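Local coordinates for toprim domain-containing protein (Geobacillus stearothermophilus, PDB 2I5R) that is of unknown function but carries a magnesium-binding Toprim domain, which suggests a role in nucleic acid transactions, at residues Glu8-Val13 against Asp49-Tyr54; Val56-Asp61 against Ala80-Ile85; Asp61-Gly66 against Tyr89-Ala94. All coordinates share one frame; numbering follows the deposited sequence.

Contact 1 (Glu8-Val13 against Asp49-Tyr54); sequences EKVIIV and DELEGY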
ATOM      1  N   GLU A   8     -11.396  -7.652   2.156  1.00 17.20           N
ATOM      2  CA  GLU A   8     -10.685  -8.314   1.068  1.00 18.57           C
ATOM      3  C   GLU A   8      -9.618  -7.473   0.393  1.00 17.78           C
ATOM      4  O   GLU A   8      -8.981  -7.929  -0.546  1.00 17.17           O
ATOM      5  CB  GLU A   8     -11.680  -8.842   0.047  1.00 19.96           C
ATOM      6  CG  GLU A   8     -12.402 -10.046   0.568  1.00 24.51           C
ATOM      7  CD  GLU A   8     -13.110 -10.830  -0.506  1.00 26.77           C
ATOM      8  OE1 GLU A   8     -13.846 -10.207  -1.304  1.00 28.96           O
ATOM      9  OE2 GLU A   8     -12.912 -12.069  -0.536  1.00 28.76           O
ATOM     10  N   LYS A   9      -9.415  -6.257   0.878  1.00 17.34           N
ATOM     11  CA  LYS A   9      -8.388  -5.396   0.296  1.00 17.57           C
ATOM     12  C   LYS A   9      -7.179  -5.370   1.214  1.00 18.02           C
ATOM     13  O   LYS A   9      -7.311  -5.385   2.440  1.00 18.33           O
ATOM     14  CB  LYS A   9      -8.910  -3.974   0.107  1.00 18.63           C
ATOM     15  CG  LYS A   9     -10.064  -3.871  -0.878  1.00 18.54           C
ATOM     16  CD  LYS A   9     -10.515  -2.421  -1.003  1.00 20.84           C
ATOM     17  CE  LYS A   9     -11.752  -2.322  -1.878  1.00 21.06           C
ATOM     18  NZ  LYS A   9     -12.098  -0.896  -2.086  1.00 21.01           N
ATOM     19  N   VAL A  10      -6.003  -5.348   0.607  1.00 17.76           N
ATOM     20  CA  VAL A  10      -4.755  -5.295   1.362  1.00 17.63           C
ATOM     21  C   VAL A  10      -3.841  -4.288   0.699  1.00 18.62           C
ATOM     22  O   VAL A  10      -3.671  -4.301  -0.510  1.00 18.51           O
ATOM     23  CB  VAL A  10      -4.051  -6.676   1.392  1.00 18.09           C
ATOM     24  CG1 VAL A  10      -2.701  -6.591   2.134  1.00 18.57           C
ATOM     25  CG2 VAL A  10      -4.945  -7.765   1.973  1.00 17.43           C
ATOM     26  N   ILE A  11      -3.277  -3.390   1.502  1.00 18.26           N
ATOM     27  CA  ILE A  11      -2.240  -2.486   1.025  1.00 18.10           C
ATOM     28  C   ILE A  11      -0.931  -2.852   1.702  1.00 18.29           C
ATOM     29  O   ILE A  11      -0.883  -3.007   2.924  1.00 19.00           O
ATOM     30  CB  ILE A  11      -2.563  -1.009   1.305  1.00 18.21           C
ATOM     31  CG1 ILE A  11      -3.800  -0.594   0.540  1.00 18.41           C
ATOM     32  CG2 ILE A  11      -1.394  -0.097   0.820  1.00 19.50           C
ATOM     33  CD1 ILE A  11      -4.387   0.711   1.046  1.00 19.03           C
ATOM     34  N   ILE A  12       0.125  -2.968   0.907  1.00 17.63           N
ATOM     35  CA  ILE A  12       1.435  -3.292   1.441  1.00 18.52           C
ATOM     36  C   ILE A  12       2.283  -2.043   1.309  1.00 18.48           C
ATOM     37  O   ILE A  12       2.305  -1.395   0.245  1.00 19.06           O
ATOM     38  CB  ILE A  12       2.069  -4.517   0.744  1.00 18.58           C
ATOM     39  CG1 ILE A  12       1.149  -5.747   0.932  1.00 19.20           C
ATOM     40  CG2 ILE A  12       3.520  -4.762   1.273  1.00 18.91           C
ATOM     41  CD1 ILE A  12       1.528  -6.943   0.079  1.00 20.96           C
ATOM     42  N   VAL A  13       2.952  -1.697   2.417  1.00 18.51           N
ATOM     43  CA  VAL A  13       3.853  -0.545   2.489  1.00 18.06           C
ATOM     44  C   VAL A  13       5.182  -0.946   3.119  1.00 18.08           C
ATOM     45  O   VAL A  13       5.294  -2.033   3.694  1.00 18.39           O
ATOM     46  CB  VAL A  13       3.256   0.611   3.327  1.00 18.04           C
ATOM     47  CG1 VAL A  13       1.970   1.159   2.676  1.00 19.79           C
ATOM     48  CG2 VAL A  13       3.022   0.180   4.776  1.00 18.72           C
ATOM     49  N   ASP A  49       0.948 -16.429  -0.969  1.00 21.08           N
ATOM     50  CA  ASP A  49       0.100 -17.595  -0.735  1.00 21.89           C
ATOM     51  C   ASP A  49      -1.082 -17.302   0.192  1.00 21.68           C
ATOM     52  O   ASP A  49      -2.211 -17.708  -0.087  1.00 21.78           O
ATOM     53  CB  ASP A  49       0.924 -18.742  -0.152  1.00 21.85           C
ATOM     54  CG  ASP A  49       1.794 -19.422  -1.190  1.00 23.72           C
ATOM     55  OD1 ASP A  49       1.527 -19.254  -2.400  1.00 26.16           O
ATOM     56  OD2 ASP A  49       2.737 -20.143  -0.795  1.00 25.16           O
ATOM     57  N   GLU A  50      -0.812 -16.604   1.293  1.00 21.47           N
ATOM     58  CA  GLU A  50      -1.843 -16.293   2.279  1.00 21.45           C
ATOM     59  C   GLU A  50      -2.870 -15.324   1.703  1.00 21.05           C
ATOM     60  O   GLU A  50      -4.058 -15.410   2.021  1.00 20.62           O
ATOM     61  CB  GLU A  50      -1.220 -15.688   3.538  1.00 21.50           C
ATOM     62  CG  GLU A  50      -0.497 -16.694   4.425  1.00 22.87           C
ATOM     63  CD  GLU A  50       0.231 -16.033   5.580  1.00 22.66           C
ATOM     64  OE1 GLU A  50       0.647 -14.861   5.432  1.00 25.14           O
ATOM     65  OE2 GLU A  50       0.397 -16.691   6.627  0.50 23.12           O
ATOM     66  N   LEU A  51      -2.413 -14.422   0.837  1.00 20.22           N
ATOM     67  CA  LEU A  51      -3.295 -13.382   0.307  1.00 20.30           C
ATOM     68  C   LEU A  51      -3.971 -13.787  -1.000  1.00 20.57           C
ATOM     69  O   LEU A  51      -4.545 -12.953  -1.700  1.00 20.53           O
ATOM     70  CB  LEU A  51      -2.543 -12.056   0.173  1.00 20.19           C
ATOM     71  CG  LEU A  51      -2.052 -11.510   1.521  1.00 19.42           C
ATOM     72  CD1 LEU A  51      -1.185 -10.300   1.303  1.00 21.97           C
ATOM     73  CD2 LEU A  51      -3.218 -11.196   2.487  1.00 19.90           C
ATOM     74  N   GLU A  52      -3.927 -15.078  -1.313  1.00 20.83           N
ATOM     75  CA  GLU A  52      -4.635 -15.587  -2.469  1.00 21.26           C
ATOM     76  C   GLU A  52      -6.104 -15.228  -2.325  1.00 21.17           C
ATOM     77  O   GLU A  52      -6.719 -15.523  -1.300  1.00 21.83           O
ATOM     78  CB  GLU A  52      -4.473 -17.109  -2.597  1.00 21.36           C
ATOM     79  CG  GLU A  52      -5.079 -17.671  -3.885  1.00 22.81           C
ATOM     80  CD  GLU A  52      -4.661 -16.837  -5.128  0.50 23.35           C
ATOM     81  OE1 GLU A  52      -3.423 -16.677  -5.399  0.50 24.25           O
ATOM     82  OE2 GLU A  52      -5.571 -16.338  -5.831  0.50 23.54           O
ATOM     83  N   GLY A  53      -6.651 -14.560  -3.333  1.00 20.73           N
ATOM     84  CA  GLY A  53      -8.066 -14.214  -3.323  1.00 20.40           C
ATOM     85  C   GLY A  53      -8.338 -12.832  -2.770  1.00 20.52           C
ATOM     86  O   GLY A  53      -9.477 -12.362  -2.804  1.00 21.15           O
ATOM     87  N   TYR A  54      -7.301 -12.194  -2.239  1.00 19.47           N
ATOM     88  CA  TYR A  54      -7.418 -10.816  -1.776  1.00 19.36           C
ATOM     89  C   TYR A  54      -7.089  -9.874  -2.913  1.00 19.19           C
ATOM     90  O   TYR A  54      -6.468 -10.279  -3.905  1.00 19.90           O
ATOM     91  CB  TYR A  54      -6.511 -10.558  -0.571  1.00 19.26           C
ATOM     92  CG  TYR A  54      -7.024 -11.176   0.715  1.00 19.49           C
ATOM     93  CD1 TYR A  54      -7.590 -10.377   1.713  1.00 21.01           C
ATOM     94  CD2 TYR A  54      -6.959 -12.556   0.930  1.00 21.12           C
ATOM     95  CE1 TYR A  54      -8.071 -10.931   2.904  1.00 20.43           C
ATOM     96  CE2 TYR A  54      -7.445 -13.125   2.117  1.00 20.00           C
ATOM     97  CZ  TYR A  54      -7.996 -12.304   3.100  1.00 20.47           C
ATOM     98  OH  TYR A  54      -8.476 -12.852   4.276  1.00 19.32           O
TER

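Contact 2 (Val56-Asp61 against Ala80-Ile85); sequences VYLLAD and AEHLYI. With MG (magnesium ion), chain D.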
ATOM      1  N   VAL A  56      -4.956  -7.076  -3.683  1.00 17.22           N
ATOM      2  CA  VAL A  56      -3.707  -6.608  -3.076  1.00 17.76           C
ATOM      3  C   VAL A  56      -3.028  -5.455  -3.836  1.00 17.90           C
ATOM      4  O   VAL A  56      -2.988  -5.455  -5.083  1.00 16.33           O
ATOM      5  CB  VAL A  56      -2.700  -7.785  -2.951  1.00 18.76           C
ATOM      6  CG1 VAL A  56      -1.406  -7.329  -2.247  1.00 19.27           C
ATOM      7  CG2 VAL A  56      -3.362  -8.964  -2.202  1.00 18.05           C
ATOM      8  N   TYR A  57      -2.501  -4.491  -3.068  1.00 17.55           N
ATOM      9  CA  TYR A  57      -1.853  -3.291  -3.634  1.00 18.17           C
ATOM     10  C   TYR A  57      -0.538  -3.042  -2.934  1.00 19.08           C
ATOM     11  O   TYR A  57      -0.421  -3.316  -1.743  1.00 20.08           O
ATOM     12  CB  TYR A  57      -2.722  -2.051  -3.452  1.00 18.14           C
ATOM     13  CG  TYR A  57      -4.081  -2.179  -4.070  1.00 17.21           C
ATOM     14  CD1 TYR A  57      -4.358  -1.584  -5.296  1.00 17.07           C
ATOM     15  CD2 TYR A  57      -5.096  -2.873  -3.418  1.00 16.95           C
ATOM     16  CE1 TYR A  57      -5.600  -1.697  -5.872  1.00 17.95           C
ATOM     17  CE2 TYR A  57      -6.354  -3.003  -3.988  1.00 17.81           C
ATOM     18  CZ  TYR A  57      -6.597  -2.416  -5.216  1.00 18.86           C
ATOM     19  OH  TYR A  57      -7.850  -2.512  -5.778  1.00 20.90           O
ATOM     20  N   LEU A  58       0.430  -2.500  -3.677  1.00 19.20           N
ATOM     21  CA  LEU A  58       1.725  -2.121  -3.106  1.00 19.19           C
ATOM     22  C   LEU A  58       1.932  -0.633  -3.302  1.00 18.79           C
ATOM     23  O   LEU A  58       1.912  -0.156  -4.439  1.00 18.72           O
ATOM     24  CB  LEU A  58       2.882  -2.868  -3.816  1.00 18.73           C
ATOM     25  CG  LEU A  58       4.306  -2.431  -3.385  1.00 19.14           C
ATOM     26  CD1 LEU A  58       4.611  -2.841  -1.939  1.00 20.46           C
ATOM     27  CD2 LEU A  58       5.408  -3.057  -4.289  1.00 21.31           C
ATOM     28  N   LEU A  59       2.161   0.089  -2.208  1.00 18.93           N
ATOM     29  CA  LEU A  59       2.378   1.528  -2.269  1.00 18.64           C
ATOM     30  C   LEU A  59       3.772   1.814  -1.685  1.00 19.52           C
ATOM     31  O   LEU A  59       3.974   1.722  -0.471  1.00 20.23           O
ATOM     32  CB  LEU A  59       1.274   2.274  -1.521  1.00 18.91           C
ATOM     33  CG  LEU A  59       1.469   3.789  -1.357  1.00 19.39           C
ATOM     34  CD1 LEU A  59       1.464   4.502  -2.712  1.00 21.44           C
ATOM     35  CD2 LEU A  59       0.390   4.331  -0.456  1.00 21.30           C
ATOM     36  N   ALA A  60       4.713   2.124  -2.574  1.00 20.34           N
ATOM     37  CA  ALA A  60       6.124   2.315  -2.185  1.00 20.99           C
ATOM     38  C   ALA A  60       6.607   3.727  -2.513  1.00 20.92           C
ATOM     39  O   ALA A  60       6.040   4.421  -3.384  1.00 21.85           O
ATOM     40  CB  ALA A  60       7.019   1.283  -2.894  1.00 21.25           C
ATOM     41  N   ASP A  61       7.688   4.148  -1.862  1.00 19.86           N
ATOM     42  CA  ASP A  61       8.272   5.464  -2.127  1.00 20.00           C
ATOM     43  C   ASP A  61       8.807   5.566  -3.545  1.00 20.44           C
ATOM     44  O   ASP A  61       9.128   4.549  -4.150  1.00 20.82           O
ATOM     45  CB  ASP A  61       9.456   5.747  -1.197  1.00 18.98           C
ATOM     46  CG  ASP A  61       9.066   5.938   0.263  1.00 19.34           C
ATOM     47  OD1 ASP A  61       7.871   6.086   0.606  1.00 20.08           O
ATOM     48  OD2 ASP A  61      10.025   5.973   1.077  1.00 21.42           O
ATOM     49  N   ALA A  80      -0.000  -8.409  -7.049  1.00 17.85           N
ATOM     50  CA  ALA A  80      -0.112  -7.131  -6.357  1.00 17.45           C
ATOM     51  C   ALA A  80      -0.095  -5.996  -7.360  1.00 18.09           C
ATOM     52  O   ALA A  80       0.791  -5.951  -8.226  1.00 18.65           O
ATOM     53  CB  ALA A  80       0.998  -6.960  -5.327  1.00 17.50           C
ATOM     54  N   GLU A  81      -1.050  -5.078  -7.210  1.00 17.23           N
ATOM     55  CA  GLU A  81      -1.176  -3.915  -8.070  1.00 17.82           C
ATOM     56  C   GLU A  81      -0.361  -2.765  -7.493  1.00 17.86           C
ATOM     57  O   GLU A  81      -0.446  -2.474  -6.316  1.00 18.00           O
ATOM     58  CB  GLU A  81      -2.649  -3.500  -8.125  1.00 18.03           C
ATOM     59  CG  GLU A  81      -2.914  -2.267  -8.973  1.00 19.96           C
ATOM     60  CD  GLU A  81      -4.393  -2.030  -9.209  1.00 23.70           C
ATOM     61  OE1 GLU A  81      -5.210  -2.959  -8.972  1.00 24.64           O
ATOM     62  OE2 GLU A  81      -4.725  -0.905  -9.635  1.00 26.12           O
ATOM     63  N   HIS A  82       0.402  -2.094  -8.340  1.00 17.59           N
ATOM     64  CA  HIS A  82       1.256  -1.007  -7.870  1.00 17.64           C
ATOM     65  C   HIS A  82       0.595   0.349  -7.922  1.00 17.97           C
ATOM     66  O   HIS A  82       0.084   0.775  -8.983  1.00 18.12           O
ATOM     67  CB  HIS A  82       2.550  -0.996  -8.676  1.00 17.55           C
ATOM     68  CG  HIS A  82       3.387  -2.205  -8.454  1.00 17.58           C
ATOM     69  ND1 HIS A  82       4.674  -2.135  -7.972  1.00 20.46           N
ATOM     70  CD2 HIS A  82       3.110  -3.525  -8.605  1.00 19.02           C
ATOM     71  CE1 HIS A  82       5.170  -3.359  -7.871  1.00 21.78           C
ATOM     72  NE2 HIS A  82       4.239  -4.219  -8.242  1.00 17.69           N
ATOM     73  N   LEU A  83       0.617   1.022  -6.771  1.00 18.05           N
ATOM     74  CA  LEU A  83       0.126   2.388  -6.624  1.00 17.91           C
ATOM     75  C   LEU A  83       1.296   3.326  -6.463  1.00 18.33           C
ATOM     76  O   LEU A  83       2.315   2.955  -5.869  1.00 18.81           O
ATOM     77  CB  LEU A  83      -0.786   2.493  -5.405  1.00 18.10           C
ATOM     78  CG  LEU A  83      -2.024   1.584  -5.491  1.00 18.37           C
ATOM     79  CD1 LEU A  83      -2.924   1.776  -4.285  1.00 20.04           C
ATOM     80  CD2 LEU A  83      -2.790   1.804  -6.800  1.00 18.70           C
ATOM     81  N   TYR A  84       1.152   4.537  -7.001  1.00 18.09           N
ATOM     82  CA  TYR A  84       2.255   5.499  -7.015  0.50 17.33           C
ATOM     83  C   TYR A  84       1.837   6.854  -6.473  1.00 18.40           C
ATOM     84  O   TYR A  84       0.703   7.306  -6.716  1.00 19.16           O
ATOM     85  CB  TYR A  84       2.811   5.690  -8.435  0.50 16.13           C
ATOM     86  CG  TYR A  84       3.585   4.515  -8.989  0.50 14.91           C
ATOM     87  CD1 TYR A  84       4.985   4.475  -8.929  0.50 11.83           C
ATOM     88  CD2 TYR A  84       2.920   3.439  -9.578  0.50 13.61           C
ATOM     89  CE1 TYR A  84       5.699   3.377  -9.462  0.50 12.67           C
ATOM     90  CE2 TYR A  84       3.618   2.351 -10.095  0.50 13.92           C
ATOM     91  CZ  TYR A  84       5.001   2.325 -10.033  0.50 13.90           C
ATOM     92  OH  TYR A  84       5.674   1.243 -10.550  0.50 12.25           O
ATOM     93  N   ILE A  85       2.755   7.498  -5.754  1.00 17.79           N
ATOM     94  CA  ILE A  85       2.571   8.898  -5.386  1.00 18.44           C
ATOM     95  C   ILE A  85       3.360   9.744  -6.391  1.00 17.49           C
ATOM     96  O   ILE A  85       4.190   9.226  -7.150  1.00 18.68           O
ATOM     97  CB  ILE A  85       3.029   9.246  -3.956  1.00 18.54           C
ATOM     98  CG1 ILE A  85       4.532   8.992  -3.836  1.00 20.96           C
ATOM     99  CG2 ILE A  85       2.196   8.480  -2.891  1.00 20.25           C
ATOM    100  CD1 ILE A  85       5.194   9.727  -2.684  1.00 21.74           C
TER
HETATM  101 MG    MG D 301      12.112   5.876   1.148  1.00 22.54          MG
HETATM  102  O   HOH W   1       5.260   5.927  -5.664  1.00 21.08           O
HETATM  103  O   HOH W   2      11.983   3.967   0.462  1.00 24.78           O
HETATM  104  O   HOH W   3      14.093   5.596   1.345  1.00 26.49           O
HETATM  105  O   HOH W   4      11.851   5.238   3.209  1.00 27.39           O

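Contact 3 (Asp61-Gly66 against Tyr89-Ala94); sequences DADEAG and YREVAA. With MG (magnesium ion), chain D.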
ATOM      1  N   ASP A  61       7.688   4.148  -1.862  1.00 19.86           N
ATOM      2  CA  ASP A  61       8.272   5.464  -2.127  1.00 20.00           C
ATOM      3  C   ASP A  61       8.807   5.566  -3.545  1.00 20.44           C
ATOM      4  O   ASP A  61       9.128   4.549  -4.150  1.00 20.82           O
ATOM      5  CB  ASP A  61       9.456   5.747  -1.197  1.00 18.98           C
ATOM      6  CG  ASP A  61       9.066   5.938   0.263  1.00 19.34           C
ATOM      7  OD1 ASP A  61       7.871   6.086   0.606  1.00 20.08           O
ATOM      8  OD2 ASP A  61      10.025   5.973   1.077  1.00 21.42           O
ATOM      9  N   ALA A  62       8.916   6.804  -4.050  1.00 20.81           N
ATOM     10  CA  ALA A  62       9.672   7.107  -5.280  1.00 21.43           C
ATOM     11  C   ALA A  62      11.160   7.264  -4.987  1.00 21.47           C
ATOM     12  O   ALA A  62      11.715   8.372  -5.044  1.00 22.40           O
ATOM     13  CB  ALA A  62       9.121   8.374  -5.959  1.00 22.18           C
ATOM     14  N   ASP A  63      11.813   6.163  -4.635  1.00 21.13           N
ATOM     15  CA  ASP A  63      13.245   6.176  -4.369  1.00 21.10           C
ATOM     16  C   ASP A  63      13.792   4.791  -4.648  1.00 21.09           C
ATOM     17  O   ASP A  63      13.004   3.890  -4.973  1.00 21.19           O
ATOM     18  CB  ASP A  63      13.558   6.702  -2.945  1.00 21.36           C
ATOM     19  CG  ASP A  63      12.791   5.986  -1.846  1.00 21.56           C
ATOM     20  OD1 ASP A  63      12.438   4.805  -2.013  1.00 22.34           O
ATOM     21  OD2 ASP A  63      12.561   6.615  -0.779  1.00 21.03           O
ATOM     22  N   GLU A  64      15.110   4.610  -4.536  1.00 21.30           N
ATOM     23  CA  GLU A  64      15.717   3.315  -4.863  1.00 21.59           C
ATOM     24  C   GLU A  64      15.204   2.151  -4.015  1.00 20.97           C
ATOM     25  O   GLU A  64      14.970   1.053  -4.541  1.00 20.93           O
ATOM     26  CB  GLU A  64      17.254   3.393  -4.874  1.00 21.85           C
ATOM     27  CG  GLU A  64      17.924   3.353  -3.504  1.00 22.95           C
ATOM     28  CD  GLU A  64      19.436   3.536  -3.594  0.50 22.74           C
ATOM     29  OE1 GLU A  64      19.987   4.294  -2.771  0.50 25.14           O
ATOM     30  OE2 GLU A  64      20.072   2.934  -4.492  0.50 23.65           O
ATOM     31  N   ALA A  65      15.001   2.393  -2.722  1.00 20.12           N
ATOM     32  CA  ALA A  65      14.541   1.343  -1.829  1.00 19.67           C
ATOM     33  C   ALA A  65      13.112   0.961  -2.186  1.00 19.54           C
ATOM     34  O   ALA A  65      12.760  -0.234  -2.165  1.00 19.96           O
ATOM     35  CB  ALA A  65      14.632   1.786  -0.375  1.00 20.30           C
ATOM     36  N   GLY A  66      12.289   1.962  -2.518  1.00 18.92           N
ATOM     37  CA  GLY A  66      10.894   1.695  -2.908  1.00 19.25           C
ATOM     38  C   GLY A  66      10.866   0.891  -4.194  1.00 19.07           C
ATOM     39  O   GLY A  66      10.114  -0.077  -4.328  1.00 18.64           O
ATOM     40  N   TYR A  89       6.686  14.588  -4.343  1.00 16.37           N
ATOM     41  CA  TYR A  89       6.659  14.345  -2.891  1.00 16.38           C
ATOM     42  C   TYR A  89       7.664  13.281  -2.431  1.00 17.32           C
ATOM     43  O   TYR A  89       8.069  13.268  -1.271  1.00 18.03           O
ATOM     44  CB  TYR A  89       5.239  13.967  -2.422  1.00 15.86           C
ATOM     45  CG  TYR A  89       4.232  15.077  -2.726  1.00 14.27           C
ATOM     46  CD1 TYR A  89       4.372  16.339  -2.163  1.00 16.32           C
ATOM     47  CD2 TYR A  89       3.164  14.865  -3.581  1.00 15.22           C
ATOM     48  CE1 TYR A  89       3.464  17.365  -2.447  1.00 15.85           C
ATOM     49  CE2 TYR A  89       2.247  15.887  -3.864  1.00 15.70           C
ATOM     50  CZ  TYR A  89       2.394  17.129  -3.284  1.00 16.14           C
ATOM     51  OH  TYR A  89       1.501  18.175  -3.543  1.00 15.88           O
ATOM     52  N   ARG A  90       8.051  12.415  -3.359  1.00 17.82           N
ATOM     53  CA  ARG A  90       9.180  11.492  -3.187  1.00 18.37           C
ATOM     54  C   ARG A  90       8.819  10.307  -2.316  1.00 18.54           C
ATOM     55  O   ARG A  90       8.908   9.164  -2.764  1.00 19.17           O
ATOM     56  CB  ARG A  90      10.401  12.188  -2.597  1.00 18.66           C
ATOM     57  CG  ARG A  90      11.578  11.260  -2.406  1.00 20.96           C
ATOM     58  CD  ARG A  90      12.767  11.638  -3.282  1.00 22.00           C
ATOM     59  NE  ARG A  90      13.778  10.577  -3.233  1.00 23.28           N
ATOM     60  CZ  ARG A  90      14.842  10.513  -4.022  1.00 23.50           C
ATOM     61  NH1 ARG A  90      15.036  11.452  -4.944  1.00 24.38           N
ATOM     62  NH2 ARG A  90      15.711   9.511  -3.894  1.00 24.48           N
ATOM     63  N   GLU A  91       8.427  10.577  -1.074  1.00 18.50           N
ATOM     64  CA  GLU A  91       8.109   9.488  -0.143  1.00 17.76           C
ATOM     65  C   GLU A  91       6.679   9.556   0.357  1.00 17.79           C
ATOM     66  O   GLU A  91       6.099  10.635   0.514  1.00 17.86           O
ATOM     67  CB  GLU A  91       9.105   9.451   1.011  1.00 17.85           C
ATOM     68  CG  GLU A  91      10.530   9.193   0.559  1.00 19.02           C
ATOM     69  CD  GLU A  91      11.458   8.946   1.728  1.00 19.06           C
ATOM     70  OE1 GLU A  91      11.507   9.855   2.591  1.00 22.89           O
ATOM     71  OE2 GLU A  91      12.125   7.867   1.797  1.00 19.78           O
ATOM     72  N   VAL A  92       6.093   8.388   0.587  1.00 17.47           N
ATOM     73  CA  VAL A  92       4.739   8.302   1.136  1.00 18.04           C
ATOM     74  C   VAL A  92       4.642   9.162   2.403  1.00 18.27           C
ATOM     75  O   VAL A  92       3.650   9.877   2.598  1.00 18.42           O
ATOM     76  CB  VAL A  92       4.340   6.819   1.427  1.00 17.73           C
ATOM     77  CG1 VAL A  92       2.967   6.744   2.101  1.00 19.30           C
ATOM     78  CG2 VAL A  92       4.370   6.005   0.152  1.00 19.10           C
ATOM     79  N   ALA A  93       5.678   9.105   3.236  1.00 18.31           N
ATOM     80  CA  ALA A  93       5.726   9.887   4.472  1.00 19.17           C
ATOM     81  C   ALA A  93       5.642  11.403   4.236  1.00 19.21           C
ATOM     82  O   ALA A  93       5.099  12.133   5.069  1.00 20.14           O
ATOM     83  CB  ALA A  93       6.964   9.530   5.275  1.00 18.88           C
ATOM     84  N   ALA A  94       6.180  11.869   3.109  1.00 19.27           N
ATOM     85  CA  ALA A  94       6.232  13.292   2.783  1.00 19.25           C
ATOM     86  C   ALA A  94       5.005  13.765   1.994  1.00 19.21           C
ATOM     87  O   ALA A  94       4.764  14.964   1.878  1.00 19.96           O
ATOM     88  CB  ALA A  94       7.497  13.601   2.007  1.00 19.38           C
TER
HETATM   89 MG    MG D 301      12.112   5.876   1.148  1.00 22.54          MG
HETATM   90  O   HOH W   5       7.673   7.010   3.208  1.00 20.48           O
HETATM   91  O   HOH W   6      13.803   8.914  -0.617  1.00 35.87           O
HETATM   92  O   HOH W   2      11.983   3.967   0.462  1.00 24.78           O
HETATM   93  O   HOH W   3      14.093   5.596   1.345  1.00 26.49           O
HETATM   94  O   HOH W   4      11.851   5.238   3.209  1.00 27.39           O

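Contact 1 (Glu8-Val13 against Asp49-Tyr54)
Val-10 rests its CG2 methyl against two side chains of the 49-54 turn: it lies 3.7 Å from Tyr-54 CD1, approaching the ring obliquely, and 3.9 Å from Leu-51 CD2. That methyl is anti to the carbonyl carbon, while CG1 is anti to the backbone N (chi1 177°) and faces Leu-51 CD1 at 4.1 Å; the two valine methyls pair off with the two leucine methyls, one to one. Further along the strand, Ile-12 CD1 adds a looser touch on Leu-51 CD1. At the other end Tyr-54 lies against the carbonyl of Glu-8, whose O is 3.5 Å from Tyr-54 CA and oblique to the ring. Leu-51 CD2 in turn sits 4.2 Å above one face of the Tyr-54 ring, toward its rim.

What sets these groups is a type II turn from Leu-51 to Tyr-54, closed by Tyr-54 N to Leu-51 O at 2.9 Å, with Gly-53 at positive phi (94°). No hydrogen bond joins the two segments; Glu-8 and Val-10 bond through their backbones to Asp-55, and Val-10 also to Tyr-57. Here the end of helix 41-50 turns into strand 55-59 beside strand 9-13, the alpha-to-beta connection of a parallel Toprim alpha/beta sheet.

Contact 2 (Val56-Asp61 against Ala80-Ile85)
This is the parallel strand pair of a beta-alpha-beta unit, strand 55-59 returning through helix 64-76 to strand 81-83 at one edge of the sheet, and its first strand leads to the magnesium ligand Asp-61. Val-56 O receives Glu-81 N in an almost straight bond of 2.9 Å (179°), Leu-58 N gives to Glu-81 O at 2.8 Å, and Leu-58 O takes Leu-83 N at 2.9 Å. Leu-58 thus bonds through both its N and its O to the residues flanking His-82.

On one face Tyr-57 and Glu-81 run side by side. The carboxylate plane is turned 43° from the ring, and Glu-81 OE1 comes obliquely to 3.4 Å from Tyr-57 CE1. Leu-83 CD1 meets the same ring at CD1, while the phenol OH is held by Asp-55. With the ring cut back to an alanine here, Leu-83 CD1 and the Glu-81 chain would probably lose the surface they lean on, and Asp-55 its hydroxyl partner.

On the other face Leu-58 CD2 lies 3.6 Å from His-82 CE1; with CG anti to the backbone N (chi1 174°), Leu-58 runs alongside the imidazole, whose ND1 is engaged by Arg-70. Beyond the ladder the chains part: Leu-59 CD1 packs on Leu-83 O at 3.6 Å and on Ile-85 CG2, and a water bridges Ala-60 O and Ile-85 N. The chemistry implies a division of labour: direct amide bonds fix the strands, and a water takes over where they splay toward the metal end of the strand.

Contact 3 (Asp61-Gly66 against Tyr89-Ala94)
Three carboxylates, Asp-61, Asp-63 and Glu-91, converge on one magnesium ion, and the first two form the DxD element expected of a Toprim metal site. Metal coordination comes first: Asp-61 OD2, Asp-63 OD2 and Glu-91 OE2 each bind at 2.1 Å, and three waters complete six ligands. Glu-91 OE2 stands 2.9 Å from both aspartate ligand oxygens, close because all three bind the same ion. The carboxylates are turned against one another: the plane of Glu-91 is turned 57° from that of Asp-61 and 72° from that of Asp-63.

Hydrogen bonds hold the ligands in place. Val-92 N gives to Asp-61 OD1 at 2.9 Å from above the carboxylate plane, leaving OD2 to the metal, and Ala-62 N donates to Arg-90 O at 2.7 Å. Asp-63 caps helix 64-76: with CG between the backbone N and the carbonyl carbon (chi1 53°), OD1 accepts from Gly-66 N and also from a metal-bound water.

Arg-90 packs alongside: Ala-62 O lies over one face of its guanidinium, and NH2 comes beside Asp-63 CB. Its link to the site runs through solvent: one water accepts from Arg-90 NE and donates to Asp-63 OD2 at 2.6 Å.

In the fold
The three contacts follow the sheet from its far end to the metal. Contacts 1 and 2 have centres 12 Å apart and are joined through neighbouring strands 9-13 and 55-59, with Ile-12 N 2.7 Å from Tyr-57 O, a probable hydrogen bond, and Ile-12 CD1 packed on Val-56 CG1. Contacts 2 and 3, 11 Å apart between centres, share Asp-61 and the magnesium ion, and Ile-85 CD1 reaches 3.4 Å from Glu-91 C, which sets the end of the 80-85 segment against the loop carrying Glu-91. Contact 1 lies on the opposite side of the chain's centre from contact 3, about 22 Å between centres; the side chain of Ile-12 remains about 14 Å from the magnesium.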